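Uracil-dna glycosylase (Deinococcus radiodurans, PDB 4UQM) is a member of the uracil-DNA glycosylase superfamily, an alpha/beta protein built on a parallel beta-sheet and bound here to DNA. Local coordinates at residues A[178-183]-A[192-197]; A[83-88]-A[103-108]. The protein carries 1 engineered substitution. One frame throughout, in Å; residues are numbered along the deposited sequence.

Interaction 1: residues A[178-183]-A[192-197]; sequences VVFILW and KLITGK
Phe180 on strand 179-183 and Ile194 in the loop before strand 200-204 stand 8.2 Å apart, CA to CA, and no hydrogen bond joins the two segments. The gap is closed by Ile194, which lies across one face of the Phe180 ring. Its CG1 sits 4.0 Å from the ring centroid and only 10° off the ring normal, a CH-pi contact over the centre of the face. The two branches divide the rest of the ring. CG2, placed anti to the backbone N while CG1 lies beside it (chi1 -55°), approaches CE1 of Phe180 to 3.6 Å; CD1 of Ile194, carried on by a nearly extended chain, lies 3.7 Å from CG of Phe180. Farther along the strand, CD1 of Leu182 meets CD1 of Ile194 tip to tip at 4.2 Å. The opposite face of the Phe180 ring takes CG1 of Val178, offset toward the rim, and Val171 of helix 160-172 adds to this apolar layer. Strands 179-183 and 200-204 are parallel neighbours, so the loop belongs to a beta-alpha-beta crossover that passes through helix 185-188. Asn172 pins the loop with its side-chain amide, bonding to Gly196 N and Thr195 OG1. Being wholly apolar, the contact holds the loop to the sheet by burial of hydrocarbon and CH-pi attraction, while Asn172 supplies hydrogen bonds that help fix the loop's course.

Interaction 2: residues A[83-88]-A[103-108]; sequences DPYHGP and RVPPSL. With nucleotides of chain B; nucleotides of chain C.
Tyr85 receives a proline on the face of its ring: CG of Pro105 lies 3.9 Å from the ring centroid and 25° off the normal, a CH-pi contact displaced toward the hydroxyl end. The two side chains cross at about a right angle, with CB of Pro105 3.5 Å from CE1 of Tyr85 and CG of Pro105 equally near CZ. Around the phenol oxygen the carbon shell continues, since CB of Leu108 comes within 3.6 Å of Tyr85 OH and CB of Ser107 lies at the ring edge. No hydrogen bond crosses between the segments; Tyr85 OH instead bonds to the carbonyl oxygen of Phe96. Residues 83-86 spell the DPYH signature of uracil-DNA glycosylases, in the loop after strand 77-81, and Pro105-Pro106-Ser107 forms the proline-rich entry to helix 106-118, with Pro105 at the N-cap position. Both segments also meet DNA. His86 donates from NE2 to OP2 of DA8 of chain B, 2.7 Å away, through a nearly straight bond (163°) lying in the imidazole plane. Its CG sits between the backbone N and the carbonyl carbon (chi1 62°), which aims the ring at this phosphate. From the other segment, CG of Pro106 packs 3.7 Å from O3' of the same nucleotide. Arg103, its chain bent at chi3, brings one face of the guanidinium, near its rim, against C5' of DA13 of chain C, with NH1 of Arg103 3.7 Å from that carbon.

Overall arrangement
Along the chain the two contacts come in series: 83-88 with 103-108 closes before 178-183 with 192-197 opens. Their centres are 25 Å apart on opposite sides of the chain's centre, yet their nearest atoms approach to about 7 Å without touching. The parallel sheet relates them, because strand 77-81, which runs into the loop of interaction 2, lies next to strand 179-183 of interaction 1. Phe96, the residue that holds the hydroxyl of Tyr85, also meets Trp183 of 178-183, the two rings edge-to-face. Interaction 1 thus seats a crossover loop against the sheet, while interaction 2 joins the loop leaving the C-terminal end of strand 77-81 to the start of helix 106-118, on the DNA side.

Interaction 1: residues A[178-183]-A[192-197]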
loop_
_atom_site.group_PDB
_atom_site.type_symbol
_atom_site.label_atom_id
_atom_site.label_comp_id
_atom_site.label_asym_id
_atom_site.label_seq_id
_atom_site.Cartn_x
_atom_site.Cartn_y
_atom_site.Cartn_z
ATOM N N VAL A 178 -14.559 4.866 1.410
ATOM C CA VAL A 178 -13.309 4.154 1.352
ATOM C C VAL A 178 -12.903 3.790 2.772
ATOM O O VAL A 178 -13.012 4.610 3.720
ATOM C CB VAL A 178 -12.220 5.011 0.680
ATOM C CG1 VAL A 178 -10.910 4.325 0.727
ATOM C CG2 VAL A 178 -12.622 5.286 -0.765
ATOM N N VAL A 179 -12.436 2.567 2.931
ATOM C CA VAL A 179 -11.819 2.137 4.182
ATOM C C VAL A 179 -10.323 2.264 4.078
ATOM O O VAL A 179 -9.689 1.642 3.205
ATOM C CB VAL A 179 -12.250 0.699 4.534
ATOM C CG1 VAL A 179 -11.614 0.240 5.855
ATOM C CG2 VAL A 179 -13.775 0.496 4.538
ATOM N N PHE A 180 -9.737 3.036 4.963
ATOM C CA PHE A 180 -8.312 3.205 5.065
ATOM C C PHE A 180 -7.787 2.368 6.203
ATOM O O PHE A 180 -8.206 2.567 7.358
ATOM C CB PHE A 180 -7.971 4.677 5.346
ATOM C CG PHE A 180 -8.382 5.662 4.252
ATOM C CD1 PHE A 180 -9.700 6.077 4.094
ATOM C CD2 PHE A 180 -7.421 6.191 3.405
ATOM C CE1 PHE A 180 -10.030 7.027 3.147
ATOM C CE2 PHE A 180 -7.745 7.135 2.411
ATOM C CZ PHE A 180 -9.063 7.535 2.285
ATOM N N ILE A 181 -6.861 1.475 5.889
ATOM C CA ILE A 181 -6.200 0.605 6.875
ATOM C C ILE A 181 -4.754 1.066 7.007
ATOM O O ILE A 181 -3.972 0.956 6.087
ATOM C CB ILE A 181 -6.236 -0.899 6.442
ATOM C CG1 ILE A 181 -7.684 -1.356 6.194
ATOM C CG2 ILE A 181 -5.492 -1.780 7.442
ATOM C CD1 ILE A 181 -7.720 -2.761 5.586
ATOM N N LEU A 182 -4.429 1.607 8.202
ATOM C CA LEU A 182 -3.114 2.232 8.447
ATOM C C LEU A 182 -2.352 1.276 9.336
ATOM O O LEU A 182 -2.680 1.114 10.536
ATOM C CB LEU A 182 -3.316 3.604 9.094
ATOM C CG LEU A 182 -4.280 4.540 8.326
ATOM C CD1 LEU A 182 -4.367 5.889 9.058
ATOM C CD2 LEU A 182 -3.855 4.722 6.874
ATOM N N TRP A 183 -1.318 0.650 8.766
ATOM C CA TRP A 183 -0.505 -0.321 9.475
ATOM C C TRP A 183 0.851 0.257 9.819
ATOM O O TRP A 183 1.715 0.364 8.939
ATOM C CB TRP A 183 -0.295 -1.584 8.616
ATOM C CG TRP A 183 -1.557 -2.481 8.613
ATOM C CD1 TRP A 183 -2.576 -2.504 9.532
ATOM C CD2 TRP A 183 -1.845 -3.508 7.666
ATOM N NE1 TRP A 183 -3.492 -3.505 9.210
ATOM C CE2 TRP A 183 -3.050 -4.122 8.060
ATOM C CE3 TRP A 183 -1.197 -3.983 6.531
ATOM C CZ2 TRP A 183 -3.593 -5.183 7.312
ATOM C CZ3 TRP A 183 -1.754 -5.009 5.812
ATOM C CH2 TRP A 183 -2.934 -5.566 6.189
ATOM N N LYS A 192 -4.888 12.166 10.176
ATOM C CA LYS A 192 -5.479 13.495 10.138
ATOM C C LYS A 192 -5.981 13.984 8.776
ATOM O O LYS A 192 -6.829 14.879 8.713
ATOM C CB LYS A 192 -4.506 14.550 10.724
ATOM C CG LYS A 192 -3.250 14.793 9.908
ATOM C CD LYS A 192 -2.494 16.043 10.351
ATOM C CE LYS A 192 -2.938 17.250 9.523
ATOM N NZ LYS A 192 -2.390 18.560 9.933
ATOM N N LEU A 193 -5.466 13.375 7.706
ATOM C CA LEU A 193 -5.879 13.751 6.354
ATOM C C LEU A 193 -7.206 13.114 5.975
ATOM O O LEU A 193 -7.793 13.506 4.951
ATOM C CB LEU A 193 -4.819 13.270 5.340
ATOM C CG LEU A 193 -3.427 13.868 5.542
ATOM C CD1 LEU A 193 -2.465 13.271 4.530
ATOM C CD2 LEU A 193 -3.437 15.376 5.554
ATOM N N ILE A 194 -7.631 12.069 6.699
ATOM C CA ILE A 194 -8.837 11.326 6.356
ATOM C C ILE A 194 -10.074 11.963 7.048
ATOM O O ILE A 194 -10.481 11.619 8.139
ATOM C CB ILE A 194 -8.680 9.830 6.616
ATOM C CG1 ILE A 194 -7.433 9.308 5.853
ATOM C CG2 ILE A 194 -9.932 9.100 6.134
ATOM C CD1 ILE A 194 -6.815 8.124 6.492
ATOM N N THR A 195 -10.617 12.968 6.399
ATOM C CA THR A 195 -11.714 13.769 6.933
ATOM C C THR A 195 -13.046 13.500 6.266
ATOM O O THR A 195 -14.083 13.993 6.732
ATOM C CB THR A 195 -11.409 15.246 6.656
ATOM O OG1 THR A 195 -11.224 15.419 5.238
ATOM C CG2 THR A 195 -10.169 15.684 7.361
ATOM N N GLY A 196 -13.061 12.738 5.176
ATOM C CA GLY A 196 -14.323 12.541 4.455
ATOM C C GLY A 196 -15.392 11.894 5.330
ATOM O O GLY A 196 -15.096 10.882 6.004
ATOM N N LYS A 197 -16.615 12.448 5.316
ATOM C CA LYS A 197 -17.668 11.994 6.241
ATOM C C LYS A 197 -18.025 10.511 6.049
ATOM O O LYS A 197 -18.452 9.841 6.995
ATOM C CB LYS A 197 -18.946 12.845 6.137
ATOM C CG LYS A 197 -19.707 12.821 4.804
ATOM C CD LYS A 197 -20.984 13.691 4.835
#

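Interaction 2: residues A[83-88]-A[103-108]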
loop_
_atom_site.group_PDB
_atom_site.type_symbol
_atom_site.label_atom_id
_atom_site.label_comp_id
_atom_site.label_asym_id
_atom_site.label_seq_id
_atom_site.Cartn_x
_atom_site.Cartn_y
_atom_site.Cartn_z
ATOM N N ASP A 83 7.047 0.965 4.357
ATOM C CA ASP A 83 7.949 1.120 3.224
ATOM C C ASP A 83 8.125 -0.258 2.620
ATOM O O ASP A 83 7.664 -1.270 3.179
ATOM C CB ASP A 83 9.296 1.807 3.629
ATOM C CG ASP A 83 10.212 0.961 4.484
ATOM O OD1 ASP A 83 9.794 0.222 5.379
ATOM O OD2 ASP A 83 11.456 1.025 4.232
ATOM N N PRO A 84 8.705 -0.359 1.428
ATOM C CA PRO A 84 8.722 -1.646 0.752
ATOM C C PRO A 84 9.576 -2.677 1.441
ATOM O O PRO A 84 10.534 -2.354 2.192
ATOM C CB PRO A 84 9.302 -1.332 -0.627
ATOM C CG PRO A 84 9.067 0.123 -0.816
ATOM C CD PRO A 84 9.229 0.708 0.571
ATOM N N TYR A 85 9.338 -3.953 1.158
ATOM C CA TYR A 85 10.263 -4.986 1.619
ATOM C C TYR A 85 11.690 -4.640 1.101
ATOM O O TYR A 85 11.851 -4.123 -0.027
ATOM C CB TYR A 85 9.966 -6.341 0.975
ATOM C CG TYR A 85 8.713 -7.020 1.432
ATOM C CD1 TYR A 85 8.503 -7.356 2.767
ATOM C CD2 TYR A 85 7.709 -7.329 0.501
ATOM C CE1 TYR A 85 7.331 -8.023 3.164
ATOM C CE2 TYR A 85 6.587 -8.033 0.876
ATOM C CZ TYR A 85 6.388 -8.343 2.220
ATOM O OH TYR A 85 5.242 -9.012 2.687
ATOM N N HIS A 86 12.704 -4.964 1.882
ATOM C CA HIS A 86 14.053 -4.471 1.640
ATOM C C HIS A 86 15.036 -5.576 1.367
ATOM O O HIS A 86 16.276 -5.354 1.395
ATOM C CB HIS A 86 14.530 -3.567 2.785
ATOM C CG HIS A 86 14.611 -4.228 4.120
ATOM N ND1 HIS A 86 13.760 -3.869 5.130
ATOM C CD2 HIS A 86 15.317 -5.291 4.574
ATOM C CE1 HIS A 86 13.974 -4.641 6.179
ATOM N NE2 HIS A 86 14.908 -5.520 5.877
ATOM N N GLY A 87 14.533 -6.756 1.009
ATOM C CA GLY A 87 15.401 -7.859 0.573
ATOM C C GLY A 87 15.274 -8.148 -0.930
ATOM O O GLY A 87 14.340 -7.675 -1.614
ATOM N N PRO A 88 16.199 -8.948 -1.478
ATOM C CA PRO A 88 16.182 -9.095 -2.922
ATOM C C PRO A 88 14.929 -9.820 -3.446
ATOM O O PRO A 88 14.471 -10.752 -2.820
ATOM C CB PRO A 88 17.465 -9.891 -3.216
ATOM C CG PRO A 88 17.866 -10.497 -1.916
ATOM C CD PRO A 88 17.410 -9.522 -0.876
ATOM N N ARG A 103 9.301 -16.842 -1.619
ATOM C CA ARG A 103 8.933 -17.183 -0.262
ATOM C C ARG A 103 8.045 -16.075 0.349
ATOM O O ARG A 103 8.321 -14.873 0.205
ATOM C CB ARG A 103 10.183 -17.338 0.604
ATOM C CG ARG A 103 9.912 -17.777 2.063
ATOM C CD ARG A 103 11.162 -17.838 2.912
ATOM N NE ARG A 103 12.232 -18.618 2.263
ATOM C CZ ARG A 103 12.303 -19.937 2.112
ATOM N NH1 ARG A 103 11.349 -20.752 2.555
ATOM N NH2 ARG A 103 13.372 -20.476 1.518
ATOM N N VAL A 104 6.984 -16.466 1.029
ATOM C CA VAL A 104 6.110 -15.517 1.726
ATOM C C VAL A 104 6.863 -14.854 2.879
ATOM O O VAL A 104 7.302 -15.563 3.813
ATOM C CB VAL A 104 4.835 -16.228 2.267
ATOM C CG1 VAL A 104 3.964 -15.282 3.073
ATOM C CG2 VAL A 104 4.045 -16.798 1.072
ATOM N N PRO A 105 7.030 -13.519 2.851
ATOM C CA PRO A 105 7.774 -12.901 3.943
ATOM C C PRO A 105 7.042 -12.913 5.299
ATOM O O PRO A 105 5.795 -13.025 5.361
ATOM C CB PRO A 105 7.929 -11.445 3.465
ATOM C CG PRO A 105 7.846 -11.527 1.980
ATOM C CD PRO A 105 6.779 -12.555 1.771
ATOM N N PRO A 106 7.772 -12.744 6.388
ATOM C CA PRO A 106 7.135 -12.734 7.713
ATOM C C PRO A 106 5.921 -11.831 7.876
ATOM O O PRO A 106 4.930 -12.238 8.515
ATOM C CB PRO A 106 8.283 -12.313 8.665
ATOM C CG PRO A 106 9.498 -12.787 7.932
ATOM C CD PRO A 106 9.242 -12.645 6.463
ATOM N N SER A 107 5.959 -10.604 7.351
ATOM C CA SER A 107 4.810 -9.744 7.486
ATOM C C SER A 107 3.567 -10.353 6.873
ATOM O O SER A 107 2.451 -10.231 7.427
ATOM C CB SER A 107 5.089 -8.368 6.856
ATOM O OG SER A 107 6.141 -7.675 7.566
ATOM N N LEU A 108 3.738 -10.894 5.675
ATOM C CA LEU A 108 2.615 -11.472 4.967
ATOM C C LEU A 108 2.161 -12.782 5.634
ATOM O O LEU A 108 0.959 -13.060 5.689
ATOM C CB LEU A 108 2.924 -11.658 3.482
ATOM C CG LEU A 108 1.748 -12.120 2.589
ATOM C CD1 LEU A 108 0.524 -11.214 2.710
ATOM C CD2 LEU A 108 2.171 -12.287 1.134
ATOM P P DA B 8 16.166 -8.929 6.927
ATOM O OP1 DA B 8 16.987 -9.615 5.898
ATOM O OP2 DA B 8 16.227 -7.459 7.166
ATOM O "O5'" DA B 8 14.658 -9.446 6.953
ATOM C "C5'" DA B 8 13.724 -8.680 7.707
ATOM C "C4'" DA B 8 12.501 -9.499 8.041
ATOM O "O4'" DA B 8 12.776 -10.373 9.161
ATOM C "C3'" DA B 8 11.331 -8.621 8.465
ATOM O "O3'" DA B 8 10.091 -9.148 8.014
ATOM C "C2'" DA B 8 11.360 -8.658 9.976
ATOM C "C1'" DA B 8 12.008 -9.995 10.293
ATOM N N9 DA B 8 12.899 -9.933 11.453
ATOM C C8 DA B 8 12.945 -10.816 12.504
ATOM N N7 DA B 8 13.804 -10.482 13.435
ATOM C C5 DA B 8 14.347 -9.289 12.979
ATOM C C6 DA B 8 15.301 -8.412 13.527
ATOM N N6 DA B 8 15.924 -8.630 14.690
ATOM N N1 DA B 8 15.626 -7.310 12.815
ATOM C C2 DA B 8 14.989 -7.086 11.657
ATOM N N3 DA B 8 14.069 -7.829 11.045
ATOM C C4 DA B 8 13.785 -8.929 11.768
ATOM P P DA C 13 11.832 -22.250 7.069
ATOM O OP1 DA C 13 10.818 -22.384 6.037
ATOM O OP2 DA C 13 12.215 -23.417 7.876
ATOM O "O5'" DA C 13 13.082 -21.725 6.243
ATOM C "C5'" DA C 13 13.176 -20.382 5.792
ATOM C "C4'" DA C 13 14.630 -20.009 5.703
ATOM O "O4'" DA C 13 15.068 -19.740 7.048
ATOM C "C3'" DA C 13 15.522 -21.135 5.182
ATOM O "O3'" DA C 13 16.470 -20.696 4.196
ATOM C "C2'" DA C 13 16.129 -21.714 6.452
ATOM C "C1'" DA C 13 16.209 -20.505 7.359
ATOM N N9 DA C 13 16.168 -20.794 8.793
ATOM C C8 DA C 13 15.269 -21.612 9.419
ATOM N N7 DA C 13 15.417 -21.667 10.717
ATOM C C5 DA C 13 16.508 -20.849 10.961
ATOM C C6 DA C 13 17.176 -20.501 12.137
ATOM N N6 DA C 13 16.843 -20.969 13.337
ATOM N N1 DA C 13 18.223 -19.661 12.039
ATOM C C2 DA C 13 18.545 -19.180 10.838
ATOM N N3 DA C 13 18.001 -19.441 9.656
ATOM C C4 DA C 13 16.960 -20.278 9.790
#